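Local coordinates for laccase (Botrytis aclada, PDB 3SQR), which oxidises phenolic substrates such as hydroquinones with the help of copper ions and passes the electrons to dioxygen, which is reduced to water, at residues Cys145-Ala148 / Thr152-Tyr155; Cys368-Val373 / Val475-Asp480; Asp281-Thr286 / Gly345-Asp350; Glu212-Ala217 / Thr399-Trp404. All coordinates share one frame; numbering follows the deposited sequence.

In the fold
Three of the four contacts come near the copper sites, from different parts of the fold. The side chain of Y155 in interaction 1 and that of D370 in interaction 2 each lie about 12 Å from a copper ion, and that of W214 in interaction 4 about 11 Å from one. Interaction 3 sits apart from these sites. Interactions 2 and 4 both reach the sheet that holds strands 402-406 and 472-478, yet their centres are 28 Å apart. Interactions 2 and 3 come within about 8 Å at their nearest atoms without touching. Interactions 1 and 3 lie on opposite sides of the chain's centre. Along the sequence, interaction 3 is nested inside the loop that interaction 4 closes.

Interaction 1 (Cys145-Ala148 / Thr152-Tyr155); sequences CPIA and TLTY
I147 reaches from its loop across L153 and ends against Y155, and its side chain carries nearly all of the contact. At CB the chain forks. The short branch, CG2, stays near the start of strand 152-158, where its nearest neighbour is the backbone N of T152 at 4.1 Å. The longer branch begins with CG1, which lies 3.8 Å from CB of L153 and slightly farther from CD2 of that leucine. CG1 is placed anti to the carbonyl carbon (chi1 -53°), and the next bond extends the branch so that CD1 can reach two residues at once. CD1 touches CB of L153 at 3.7 Å and the hydroxyl end of Y155, with 3.7 Å to OH and 4.0 Å to CE1. It meets the tyrosine near the plane of the ring, at its edge. I147 and L153 cross at about a right angle, whereas I147 and Y155 approach from opposite directions. L153 also serves the ring, its CG standing 4.0 Å above the plane of Y155 and offset toward the rim. The polar end of the tyrosine is held separately: OH is hydrogen-bonded to Q144 OE1 and to I123 N, while W125 meets the ring edge-to-face. C145, two residues before I147, is tied by a disulfide to C561 of helix 551-567. The arrangement is that of a loop folding back on an outermost strand of a cupredoxin-type domain of a multicopper oxidase, with the side chain of Y155 about 7 Å from that of H124, a probable type 2 copper ligand.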
loop_
_atom_site.group_PDB
_atom_site.type_symbol
_atom_site.label_atom_id
_atom_site.label_comp_id
_atom_site.label_asym_id
_atom_site.label_seq_id
_atom_site.Cartn_x
_atom_site.Cartn_y
_atom_site.Cartn_z
ATOM N N CYS A 145 -10.956 9.659 14.307
ATOM C CA CYS A 145 -10.047 9.747 15.403
ATOM C C CYS A 145 -9.419 8.342 15.537
ATOM O O CYS A 145 -10.054 7.346 15.173
ATOM C CB CYS A 145 -10.747 10.064 16.723
ATOM S SG CYS A 145 -11.450 11.766 16.742
ATOM N N PRO A 146 -8.250 8.289 16.151
ATOM C CA PRO A 146 -7.682 7.020 16.457
ATOM C C PRO A 146 -8.572 6.215 17.379
ATOM O O PRO A 146 -9.340 6.747 18.201
ATOM C CB PRO A 146 -6.347 7.356 17.074
ATOM C CG PRO A 146 -6.054 8.754 16.610
ATOM C CD PRO A 146 -7.353 9.375 16.573
ATOM N N ILE A 147 -8.472 4.906 17.231
ATOM C CA ILE A 147 -9.091 3.960 18.158
ATOM C C ILE A 147 -8.225 3.905 19.425
ATOM O O ILE A 147 -7.021 3.541 19.397
ATOM C CB ILE A 147 -9.147 2.520 17.592
ATOM C CG1 ILE A 147 -9.822 2.526 16.214
ATOM C CG2 ILE A 147 -9.917 1.586 18.580
ATOM C CD1 ILE A 147 -9.640 1.171 15.377
ATOM N N ALA A 148 -8.794 4.318 20.549
ATOM C CA ALA A 148 -8.015 4.327 21.746
ATOM C C ALA A 148 -7.718 2.898 22.231
ATOM O O ALA A 148 -8.493 2.006 21.958
ATOM C CB ALA A 148 -8.803 5.108 22.870
ATOM N N THR A 152 -12.882 -0.525 20.469
ATOM C CA THR A 152 -13.196 -1.231 19.244
ATOM C C THR A 152 -13.888 -0.307 18.248
ATOM O O THR A 152 -14.788 0.470 18.621
ATOM C CB THR A 152 -14.046 -2.487 19.517
ATOM O OG1 THR A 152 -13.300 -3.341 20.405
ATOM C CG2 THR A 152 -14.399 -3.229 18.160
ATOM N N LEU A 153 -13.494 -0.437 16.969
ATOM C CA LEU A 153 -14.170 0.236 15.907
ATOM C C LEU A 153 -14.474 -0.818 14.903
ATOM O O LEU A 153 -13.557 -1.499 14.509
ATOM C CB LEU A 153 -13.291 1.276 15.254
ATOM C CG LEU A 153 -13.921 2.019 14.090
ATOM C CD1 LEU A 153 -15.365 2.613 14.324
ATOM C CD2 LEU A 153 -12.898 3.083 13.610
ATOM N N THR A 154 -15.741 -0.870 14.504
ATOM C CA THR A 154 -16.193 -1.814 13.449
ATOM C C THR A 154 -16.219 -1.108 12.101
ATOM O O THR A 154 -17.046 -0.265 11.829
ATOM C CB THR A 154 -17.544 -2.414 13.799
ATOM O OG1 THR A 154 -17.423 -3.083 15.071
ATOM C CG2 THR A 154 -18.009 -3.437 12.674
ATOM N N TYR A 155 -15.324 -1.529 11.220
ATOM C CA TYR A 155 -15.276 -0.996 9.881
ATOM C C TYR A 155 -16.254 -1.776 9.033
ATOM O O TYR A 155 -16.341 -2.986 9.136
ATOM C CB TYR A 155 -13.868 -1.097 9.328
ATOM C CG TYR A 155 -12.820 -0.235 10.042
ATOM C CD1 TYR A 155 -12.206 -0.625 11.240
ATOM C CD2 TYR A 155 -12.451 0.975 9.522
ATOM C CE1 TYR A 155 -11.247 0.137 11.853
ATOM C CE2 TYR A 155 -11.510 1.727 10.110
ATOM C CZ TYR A 155 -10.899 1.351 11.279
ATOM O OH TYR A 155 -9.915 2.157 11.833
#

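Interaction 2 (Cys368-Val373 / Val475-Asp480); sequences CEDEPV and VAQETD
Q477 spans the gap between strand 472-478 and the loop 368-373 with its side chain fully stretched. CG is anti to the backbone N (chi1 179°) and the next torsion is also extended, which carries the amide group away from the strand to D370. The aspartate, whose CG is anti to its own carbonyl carbon, crosses the glutamine at about a right angle. NE2 of Q477 donates to OD2 of D370 at 3.0 Å, with an N-H...O angle of 160°. The acceptor lies close to the amide plane, but NE2 meets OD2 from above the carboxylate plane, and the carboxylate and amide planes are 63° apart. Both partners have a further bond to the same residue: OD2 of D370 also accepts from A503 N, and NE2 of Q477 also binds A503 O. The carbonyl end of the amide is served by water. One water joins OE1 of Q477 to the carbonyl oxygen of E371, standing 2.9 Å from each; a second accepts from D370 N and binds OE1 weakly. Beside them CG1 of V373 packs 3.7 Å from OE1 of Q477, the two side chains sliding past each other in opposite directions. D370 is buried, while V373 lies at the exposed margin. In the fold, the loop 368-373 runs between strands 344-348 and 387-398. Strand 472-478 pairs with 509-515, forming a classic beta bulge where V475 and A476 face A511, and strand 501-504 of another sheet brings A502 and A503 against D370 and Q477.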
loop_
_atom_site.group_PDB
_atom_site.type_symbol
_atom_site.label_atom_id
_atom_site.label_comp_id
_atom_site.label_asym_id
_atom_site.label_seq_id
_atom_site.Cartn_x
_atom_site.Cartn_y
_atom_site.Cartn_z
ATOM N N CYS A 368 14.840 2.706 -9.371
ATOM C CA CYS A 368 13.750 2.941 -8.384
ATOM C C CYS A 368 12.461 3.301 -9.089
ATOM O O CYS A 368 11.538 3.786 -8.468
ATOM C CB CYS A 368 14.137 4.001 -7.374
ATOM S SG CYS A 368 15.790 3.732 -6.717
ATOM N N GLU A 369 12.424 3.047 -10.384
ATOM C CA GLU A 369 11.250 3.341 -11.194
ATOM C C GLU A 369 10.103 2.412 -10.881
ATOM O O GLU A 369 10.270 1.325 -10.252
ATOM C CB GLU A 369 11.598 3.238 -12.684
ATOM C CG GLU A 369 12.717 4.179 -13.004
ATOM C CD GLU A 369 12.966 4.350 -14.469
ATOM O OE1 GLU A 369 12.162 3.902 -15.311
ATOM O OE2 GLU A 369 14.039 4.899 -14.752
ATOM N N ASP A 370 8.946 2.794 -11.406
ATOM C CA ASP A 370 7.862 1.862 -11.520
ATOM C C ASP A 370 8.054 1.090 -12.832
ATOM O O ASP A 370 8.945 1.432 -13.666
ATOM C CB ASP A 370 6.495 2.556 -11.585
ATOM C CG ASP A 370 6.065 3.190 -10.255
ATOM O OD1 ASP A 370 6.669 2.925 -9.201
ATOM O OD2 ASP A 370 5.019 3.892 -10.261
ATOM N N GLU A 371 7.191 0.097 -13.037
ATOM C CA GLU A 371 7.097 -0.538 -14.360
ATOM C C GLU A 371 6.813 0.520 -15.409
ATOM O O GLU A 371 6.183 1.543 -15.139
ATOM C CB GLU A 371 6.066 -1.663 -14.395
ATOM C CG GLU A 371 6.516 -2.926 -13.725
ATOM C CD GLU A 371 7.634 -3.578 -14.473
ATOM O OE1 GLU A 371 7.395 -3.975 -15.610
ATOM O OE2 GLU A 371 8.748 -3.686 -13.925
ATOM N N PRO A 372 7.308 0.277 -16.623
ATOM C CA PRO A 372 7.146 1.386 -17.572
ATOM C C PRO A 372 5.665 1.661 -17.877
ATOM O O PRO A 372 4.900 0.727 -18.043
ATOM C CB PRO A 372 7.869 0.871 -18.826
ATOM C CG PRO A 372 8.663 -0.288 -18.437
ATOM C CD PRO A 372 8.054 -0.862 -17.180
ATOM N N VAL A 373 5.285 2.925 -18.032
ATOM C CA VAL A 373 3.884 3.225 -18.333
ATOM C C VAL A 373 3.354 2.477 -19.521
ATOM O O VAL A 373 2.198 2.006 -19.513
ATOM C CB VAL A 373 3.610 4.734 -18.455
ATOM C CG1 VAL A 373 3.754 5.414 -17.069
ATOM C CG2 VAL A 373 4.537 5.397 -19.485
ATOM N N VAL A 475 -1.475 10.009 -16.129
ATOM C CA VAL A 475 -1.439 10.742 -17.406
ATOM C C VAL A 475 0.006 11.142 -17.807
ATOM O O VAL A 475 0.330 11.309 -18.987
ATOM C CB VAL A 475 -2.442 11.855 -17.463
ATOM C CG1 VAL A 475 -3.900 11.209 -17.172
ATOM C CG2 VAL A 475 -2.143 13.046 -16.576
ATOM N N ALA A 476 0.879 11.193 -16.825
ATOM C CA ALA A 476 2.310 11.453 -17.053
ATOM C C ALA A 476 3.097 11.005 -15.828
ATOM O O ALA A 476 2.734 11.270 -14.685
ATOM C CB ALA A 476 2.553 12.954 -17.281
ATOM N N GLN A 477 4.211 10.372 -16.071
ATOM C CA GLN A 477 5.099 10.021 -14.972
ATOM C C GLN A 477 6.475 10.247 -15.603
ATOM O O GLN A 477 6.975 9.424 -16.371
ATOM C CB GLN A 477 4.831 8.583 -14.572
ATOM C CG GLN A 477 5.720 8.107 -13.445
ATOM C CD GLN A 477 5.519 6.693 -13.102
ATOM O OE1 GLN A 477 5.599 5.802 -13.938
ATOM N NE2 GLN A 477 5.231 6.454 -11.807
ATOM N N GLU A 478 7.014 11.411 -15.348
ATOM C CA GLU A 478 8.109 11.946 -16.137
ATOM C C GLU A 478 9.275 12.363 -15.296
ATOM O O GLU A 478 9.111 13.048 -14.258
ATOM C CB GLU A 478 7.624 13.178 -16.917
ATOM C CG GLU A 478 6.511 12.869 -17.902
ATOM C CD GLU A 478 6.937 12.049 -19.092
ATOM O OE1 GLU A 478 8.097 12.198 -19.496
ATOM O OE2 GLU A 478 6.099 11.265 -19.608
ATOM N N THR A 479 10.454 12.033 -15.820
ATOM C CA THR A 479 11.722 12.500 -15.264
ATOM C C THR A 479 12.141 13.758 -16.010
ATOM O O THR A 479 13.004 13.728 -16.880
ATOM C CB THR A 479 12.773 11.430 -15.357
ATOM O OG1 THR A 479 12.876 10.948 -16.711
ATOM C CG2 THR A 479 12.353 10.284 -14.472
ATOM N N ASP A 480 11.485 14.834 -15.629
ATOM C CA ASP A 480 11.813 16.166 -16.120
ATOM C C ASP A 480 11.066 17.165 -15.313
ATOM O O ASP A 480 10.265 16.824 -14.417
ATOM C CB ASP A 480 11.539 16.292 -17.628
ATOM C CG ASP A 480 12.538 17.281 -18.339
ATOM O OD1 ASP A 480 13.226 18.130 -17.695
ATOM O OD2 ASP A 480 12.597 17.214 -19.568
HETATM O O HOH W 1 8.277 4.822 -13.618
HETATM O O HOH W 2 4.153 3.353 -14.275
#

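Interaction 3 (Asp281-Thr286 / Gly345-Asp350); sequences DNHTLT and GILRYD. With SO4 (sulfate ion), chain M.
H283 fills the tight part of this contact, gripped at both ring nitrogens and covered over one face. NE2 lies only 2.5 Å from OH of Y349, a very short hydrogen bond whose exact length is best treated with caution. The two rings meet rim to rim, with centroids 5.6 Å apart and neither over the other. CD2 of L347 comes down on a face of the imidazole in a CH-pi contact, 3.9 Å from the ring centroid and 26° off its normal. At the ring edge, in the imidazole plane, ND1 donates to O of D281 at 2.8 Å, nearly straight at 173°, and Y324 meets the imidazole edge-to-face. Away from this knot the segments part, and N282, T284 and D350 form the exposed side. R348, though buried, turns its guanidinium to a sulfate ion, probably from the crystallisation liquor, which K251 also binds. The tyrosine hydroxyl has a second partner in A319 N. Because a carbonyl oxygen can only accept, the bond to D281 places a proton on ND1 and restrains the rotation of the imidazole, probably with help from Y349 OH.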
loop_
_atom_site.group_PDB
_atom_site.type_symbol
_atom_site.label_atom_id
_atom_site.label_comp_id
_atom_site.label_asym_id
_atom_site.label_seq_id
_atom_site.Cartn_x
_atom_site.Cartn_y
_atom_site.Cartn_z
ATOM N N ASP A 281 14.378 -16.636 -10.800
ATOM C CA ASP A 281 15.360 -17.068 -11.787
ATOM C C ASP A 281 14.764 -18.093 -12.732
ATOM O O ASP A 281 14.083 -19.037 -12.333
ATOM C CB ASP A 281 16.563 -17.707 -11.109
ATOM C CG ASP A 281 17.371 -16.751 -10.306
ATOM O OD1 ASP A 281 17.092 -15.517 -10.270
ATOM O OD2 ASP A 281 18.330 -17.251 -9.676
ATOM N N ASN A 282 15.059 -17.880 -14.008
ATOM C CA ASN A 282 14.683 -18.756 -15.095
ATOM C C ASN A 282 13.180 -18.898 -15.281
ATOM O O ASN A 282 12.730 -19.792 -15.961
ATOM C CB ASN A 282 15.341 -20.117 -14.930
ATOM C CG ASN A 282 15.441 -20.865 -16.236
ATOM O OD1 ASN A 282 15.064 -22.022 -16.285
ATOM N ND2 ASN A 282 15.928 -20.191 -17.309
ATOM N N HIS A 283 12.408 -17.957 -14.706
ATOM C CA HIS A 283 10.968 -17.937 -14.913
ATOM C C HIS A 283 10.545 -16.554 -15.412
ATOM O O HIS A 283 11.221 -15.556 -15.215
ATOM C CB HIS A 283 10.233 -18.339 -13.616
ATOM C CG HIS A 283 10.394 -19.779 -13.223
ATOM N ND1 HIS A 283 11.567 -20.300 -12.711
ATOM C CD2 HIS A 283 9.515 -20.803 -13.259
ATOM C CE1 HIS A 283 11.382 -21.582 -12.444
ATOM N NE2 HIS A 283 10.144 -21.908 -12.756
ATOM N N THR A 284 9.476 -16.579 -16.178
ATOM C CA THR A 284 8.880 -15.414 -16.757
ATOM C C THR A 284 7.634 -15.092 -15.925
ATOM O O THR A 284 6.858 -15.954 -15.489
ATOM C CB THR A 284 8.472 -15.675 -18.208
ATOM O OG1 THR A 284 9.678 -15.954 -18.962
ATOM C CG2 THR A 284 7.834 -14.458 -18.803
ATOM N N LEU A 285 7.508 -13.829 -15.676
ATOM C CA LEU A 285 6.317 -13.341 -15.008
ATOM C C LEU A 285 5.360 -12.805 -16.044
ATOM O O LEU A 285 5.747 -11.935 -16.810
ATOM C CB LEU A 285 6.701 -12.235 -14.038
ATOM C CG LEU A 285 7.857 -12.459 -13.060
ATOM C CD1 LEU A 285 8.064 -11.155 -12.245
ATOM C CD2 LEU A 285 7.663 -13.625 -12.096
ATOM N N THR A 286 4.128 -13.269 -16.045
ATOM C CA THR A 286 3.078 -12.654 -16.832
ATOM C C THR A 286 2.255 -11.749 -15.894
ATOM O O THR A 286 1.533 -12.226 -15.046
ATOM C CB THR A 286 2.195 -13.645 -17.462
ATOM O OG1 THR A 286 2.975 -14.415 -18.396
ATOM C CG2 THR A 286 1.097 -12.947 -18.250
ATOM N N GLY A 345 14.295 -15.579 -1.653
ATOM C CA GLY A 345 13.624 -16.790 -1.212
ATOM C C GLY A 345 13.966 -17.907 -2.189
ATOM O O GLY A 345 14.790 -17.722 -3.069
ATOM N N ILE A 346 13.334 -19.036 -1.989
ATOM C CA ILE A 346 13.600 -20.242 -2.751
ATOM C C ILE A 346 12.347 -20.819 -3.324
ATOM O O ILE A 346 11.332 -21.064 -2.610
ATOM C CB ILE A 346 14.263 -21.347 -1.838
ATOM C CG1 ILE A 346 15.570 -20.864 -1.266
ATOM C CG2 ILE A 346 14.457 -22.595 -2.643
ATOM C CD1 ILE A 346 16.190 -21.836 -0.216
ATOM N N LEU A 347 12.390 -21.036 -4.648
ATOM C CA LEU A 347 11.426 -21.759 -5.382
ATOM C C LEU A 347 11.949 -23.199 -5.568
ATOM O O LEU A 347 13.071 -23.344 -5.991
ATOM C CB LEU A 347 11.286 -21.151 -6.753
ATOM C CG LEU A 347 10.277 -21.876 -7.647
ATOM C CD1 LEU A 347 8.867 -21.638 -7.161
ATOM C CD2 LEU A 347 10.437 -21.386 -9.068
ATOM N N ARG A 348 11.141 -24.176 -5.211
ATOM C CA ARG A 348 11.483 -25.626 -5.368
ATOM C C ARG A 348 10.457 -26.293 -6.232
ATOM O O ARG A 348 9.241 -26.099 -6.065
ATOM C CB ARG A 348 11.503 -26.297 -4.024
ATOM C CG ARG A 348 12.446 -25.653 -3.034
ATOM C CD ARG A 348 12.617 -26.600 -1.875
ATOM N NE ARG A 348 13.392 -26.068 -0.798
ATOM C CZ ARG A 348 14.701 -25.868 -0.843
ATOM N NH1 ARG A 348 15.411 -26.141 -1.933
ATOM N NH2 ARG A 348 15.302 -25.385 0.217
ATOM N N TYR A 349 10.922 -27.144 -7.150
ATOM C CA TYR A 349 10.012 -28.026 -7.881
ATOM C C TYR A 349 9.907 -29.340 -7.168
ATOM O O TYR A 349 9.028 -30.155 -7.462
ATOM C CB TYR A 349 10.509 -28.227 -9.308
ATOM C CG TYR A 349 10.143 -27.155 -10.320
ATOM C CD1 TYR A 349 10.730 -25.894 -10.271
ATOM C CD2 TYR A 349 9.191 -27.386 -11.300
ATOM C CE1 TYR A 349 10.408 -24.927 -11.181
ATOM C CE2 TYR A 349 8.881 -26.410 -12.253
ATOM C CZ TYR A 349 9.482 -25.184 -12.162
ATOM O OH TYR A 349 9.236 -24.204 -13.050
ATOM N N ASP A 350 10.816 -29.567 -6.245
ATOM C CA ASP A 350 10.748 -30.732 -5.409
ATOM C C ASP A 350 10.894 -30.250 -3.978
ATOM O O ASP A 350 11.976 -29.849 -3.537
ATOM C CB ASP A 350 11.872 -31.707 -5.798
ATOM C CG ASP A 350 11.973 -32.894 -4.849
ATOM O OD1 ASP A 350 11.126 -33.028 -3.935
ATOM O OD2 ASP A 350 12.927 -33.699 -5.027
HETATM S S SO4 M . 12.135 -25.581 2.737
HETATM O O1 SO4 M . 12.530 -26.509 3.785
HETATM O O2 SO4 M . 11.309 -24.538 3.356
HETATM O O3 SO4 M . 13.298 -24.950 2.138
HETATM O O4 SO4 M . 11.369 -26.314 1.716
#

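Interaction 4 (Glu212-Ala217 / Thr399-Trp404); sequences EIWDTA and TNYFTW. With NAG (2-acetamido-2-deoxy-beta-D-glucopyranose), chain B; BMA (beta-D-mannopyranose), chain C.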
loop_
_atom_site.group_PDB
_atom_site.type_symbol
_atom_site.label_atom_id
_atom_site.label_comp_id
_atom_site.label_asym_id
_atom_site.label_seq_id
_atom_site.Cartn_x
_atom_site.Cartn_y
_atom_site.Cartn_z
ATOM N N GLU A 212 11.624 3.105 17.926
ATOM C CA GLU A 212 12.918 3.373 18.578
ATOM C C GLU A 212 13.890 4.144 17.716
ATOM O O GLU A 212 14.860 4.770 18.226
ATOM C CB GLU A 212 13.531 2.058 19.028
ATOM C CG GLU A 212 12.618 1.470 20.080
ATOM C CD GLU A 212 13.286 0.679 21.148
ATOM O OE1 GLU A 212 14.177 -0.137 20.809
ATOM O OE2 GLU A 212 12.830 0.821 22.320
ATOM N N ILE A 213 13.663 4.125 16.408
ATOM C CA ILE A 213 14.601 4.722 15.492
ATOM C C ILE A 213 14.048 5.960 14.797
ATOM O O ILE A 213 14.745 6.573 13.981
ATOM C CB ILE A 213 15.138 3.674 14.516
ATOM C CG1 ILE A 213 14.041 2.825 13.961
ATOM C CG2 ILE A 213 16.012 2.637 15.288
ATOM C CD1 ILE A 213 14.511 1.720 13.028
ATOM N N TRP A 214 12.801 6.326 15.099
ATOM C CA TRP A 214 12.175 7.463 14.433
ATOM C C TRP A 214 12.907 8.756 14.784
ATOM O O TRP A 214 13.091 9.639 13.941
ATOM C CB TRP A 214 10.710 7.555 14.854
ATOM C CG TRP A 214 10.034 8.860 14.688
ATOM C CD1 TRP A 214 9.518 9.617 15.694
ATOM C CD2 TRP A 214 9.817 9.612 13.480
ATOM N NE1 TRP A 214 8.999 10.759 15.210
ATOM C CE2 TRP A 214 9.149 10.789 13.847
ATOM C CE3 TRP A 214 10.105 9.406 12.146
ATOM C CZ2 TRP A 214 8.781 11.758 12.920
ATOM C CZ3 TRP A 214 9.767 10.391 11.235
ATOM C CH2 TRP A 214 9.062 11.518 11.622
ATOM N N ASP A 215 13.316 8.897 16.042
ATOM C CA ASP A 215 14.027 10.142 16.389
ATOM C C ASP A 215 15.331 10.321 15.604
ATOM O O ASP A 215 15.679 11.445 15.188
ATOM C CB ASP A 215 14.219 10.267 17.918
ATOM C CG ASP A 215 12.939 10.516 18.631
ATOM O OD1 ASP A 215 12.137 11.354 18.174
ATOM O OD2 ASP A 215 12.704 9.884 19.684
ATOM N N THR A 216 16.045 9.237 15.332
ATOM C CA THR A 216 17.191 9.304 14.404
ATOM C C THR A 216 16.699 9.528 12.974
ATOM O O THR A 216 17.209 10.397 12.258
ATOM C CB THR A 216 18.020 8.049 14.435
ATOM O OG1 THR A 216 18.433 7.817 15.786
ATOM C CG2 THR A 216 19.235 8.162 13.499
ATOM N N ALA A 217 15.671 8.760 12.571
ATOM C CA ALA A 217 15.241 8.818 11.161
ATOM C C ALA A 217 14.813 10.217 10.805
ATOM O O ALA A 217 15.085 10.708 9.722
ATOM C CB ALA A 217 14.099 7.804 10.861
ATOM N N THR A 399 12.315 21.839 10.748
ATOM C CA THR A 399 11.676 22.578 11.818
ATOM C C THR A 399 12.258 22.018 13.123
ATOM O O THR A 399 13.419 22.289 13.444
ATOM C CB THR A 399 10.137 22.487 11.680
ATOM O OG1 THR A 399 9.743 21.114 11.701
ATOM C CG2 THR A 399 9.673 23.167 10.350
ATOM N N ASN A 400 11.500 21.183 13.819
ATOM C CA ASN A 400 12.041 20.380 14.878
ATOM C C ASN A 400 12.869 19.232 14.315
ATOM O O ASN A 400 13.710 18.652 15.012
ATOM C CB ASN A 400 10.900 19.835 15.736
ATOM C CG ASN A 400 10.119 20.939 16.419
ATOM O OD1 ASN A 400 10.598 22.074 16.559
ATOM N ND2 ASN A 400 8.903 20.611 16.864
ATOM N N TYR A 401 12.591 18.870 13.064
ATOM C CA TYR A 401 13.258 17.723 12.458
ATOM C C TYR A 401 12.960 17.875 10.980
ATOM O O TYR A 401 12.337 18.863 10.607
ATOM C CB TYR A 401 12.742 16.426 13.060
ATOM C CG TYR A 401 11.229 16.262 13.061
ATOM C CD1 TYR A 401 10.555 15.835 11.914
ATOM C CD2 TYR A 401 10.463 16.553 14.214
ATOM C CE1 TYR A 401 9.180 15.698 11.896
ATOM C CE2 TYR A 401 9.091 16.393 14.220
ATOM C CZ TYR A 401 8.446 15.963 13.035
ATOM O OH TYR A 401 7.083 15.831 13.030
ATOM N N PHE A 402 13.469 16.962 10.164
ATOM C CA PHE A 402 13.363 17.037 8.713
ATOM C C PHE A 402 11.902 16.830 8.346
ATOM O O PHE A 402 11.301 15.858 8.754
ATOM C CB PHE A 402 14.182 15.929 8.074
ATOM C CG PHE A 402 14.258 15.992 6.603
ATOM C CD1 PHE A 402 13.256 15.432 5.808
ATOM C CD2 PHE A 402 15.355 16.558 5.985
ATOM C CE1 PHE A 402 13.336 15.481 4.435
ATOM C CE2 PHE A 402 15.439 16.603 4.608
ATOM C CZ PHE A 402 14.405 16.064 3.833
ATOM N N THR A 403 11.363 17.740 7.564
ATOM C CA THR A 403 9.992 17.651 7.114
ATOM C C THR A 403 9.980 17.819 5.609
ATOM O O THR A 403 10.798 18.551 5.059
ATOM C CB THR A 403 9.073 18.713 7.699
ATOM O OG1 THR A 403 9.480 20.018 7.247
ATOM C CG2 THR A 403 9.057 18.694 9.207
ATOM N N TRP A 404 9.026 17.149 4.966
ATOM C CA TRP A 404 8.676 17.392 3.570
ATOM C C TRP A 404 7.542 18.412 3.520
ATOM O O TRP A 404 6.650 18.392 4.390
ATOM C CB TRP A 404 8.218 16.090 2.880
ATOM C CG TRP A 404 9.202 14.991 2.952
ATOM C CD1 TRP A 404 9.249 14.032 3.895
ATOM C CD2 TRP A 404 10.353 14.796 2.118
ATOM N NE1 TRP A 404 10.314 13.203 3.669
ATOM C CE2 TRP A 404 11.018 13.644 2.592
ATOM C CE3 TRP A 404 10.894 15.492 1.026
ATOM C CZ2 TRP A 404 12.182 13.169 2.040
ATOM C CZ3 TRP A 404 12.060 14.993 0.455
ATOM C CH2 TRP A 404 12.691 13.846 0.964
HETATM C C1 NAG B . 8.474 5.236 21.772
HETATM C C2 NAG B . 9.733 4.418 21.861
HETATM C C3 NAG B . 10.849 5.206 22.521
HETATM C C4 NAG B . 10.943 6.626 21.926
HETATM C C5 NAG B . 9.592 7.287 21.897
HETATM C C6 NAG B . 9.535 8.708 21.304
HETATM C C7 NAG B . 9.436 2.002 22.134
HETATM C C8 NAG B . 9.160 0.883 23.118
HETATM N N2 NAG B . 9.447 3.213 22.634
HETATM O O3 NAG B . 12.016 4.498 22.252
HETATM O O4 NAG B . 11.820 7.446 22.693
HETATM O O5 NAG B . 8.749 6.431 21.113
HETATM O O6 NAG B . 10.104 8.640 20.033
HETATM O O7 NAG B . 9.673 1.815 20.969
HETATM C C1 BMA C . 13.024 7.674 21.963
HETATM C C2 BMA C . 13.707 8.863 22.643
HETATM C C3 BMA C . 15.094 8.978 22.043
HETATM C C4 BMA C . 15.923 7.698 22.074
HETATM C C5 BMA C . 15.180 6.431 21.581
HETATM C C6 BMA C . 15.642 5.095 22.212
HETATM O O2 BMA C . 13.731 8.571 24.027
HETATM O O3 BMA C . 15.733 10.062 22.688
HETATM O O4 BMA C . 17.024 7.906 21.229
HETATM O O5 BMA C . 13.819 6.515 22.000
HETATM O O6 BMA C . 16.978 4.611 22.199
#
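W214 and Y401 form a T-shaped, edge-to-face aromatic pair between two parts of the multicopper oxidase fold: helix 210-217, which follows strand 195-205, and the turn that leads into strand 402-406. The indole turns the edge of its six-membered ring toward the face of the phenol. The evidence is in the geometry: the two six-membered rings have centroids 5.6 Å apart and planes at 72°, and the side chains cross at about a right angle. The closest atoms are CZ2 of W214 and CE1 of Y401, 4.1 Å apart, with CH2 of the indole scarcely farther. W214 has CG anti to the backbone N (chi1 159°), which brings the end of the indole toward Y401. Y401 instead holds its CG between the backbone N and the carbonyl carbon (chi1 52°), presenting the ring to the tryptophan. The indole is also held by a hydrogen bond from NE1 to D576 O near the end of the chain, and W530 and S533 of helix 529-533 pack against it. W214 is buried and Y401 only partly so. Separate packing within 399-404 lies next to the type 1 copper site: F402 sets CE1 3.4 Å above the plane of W404, offset toward the rim, and W404 meets H463 edge-to-face and also touches the ring of H531; both histidines bind a copper ion together with C526. The next residue of the helix after W214, D215, faces an N-linked glycan, and NAG O6 donates a hydrogen bond to OD2 of D215 at 2.9 Å.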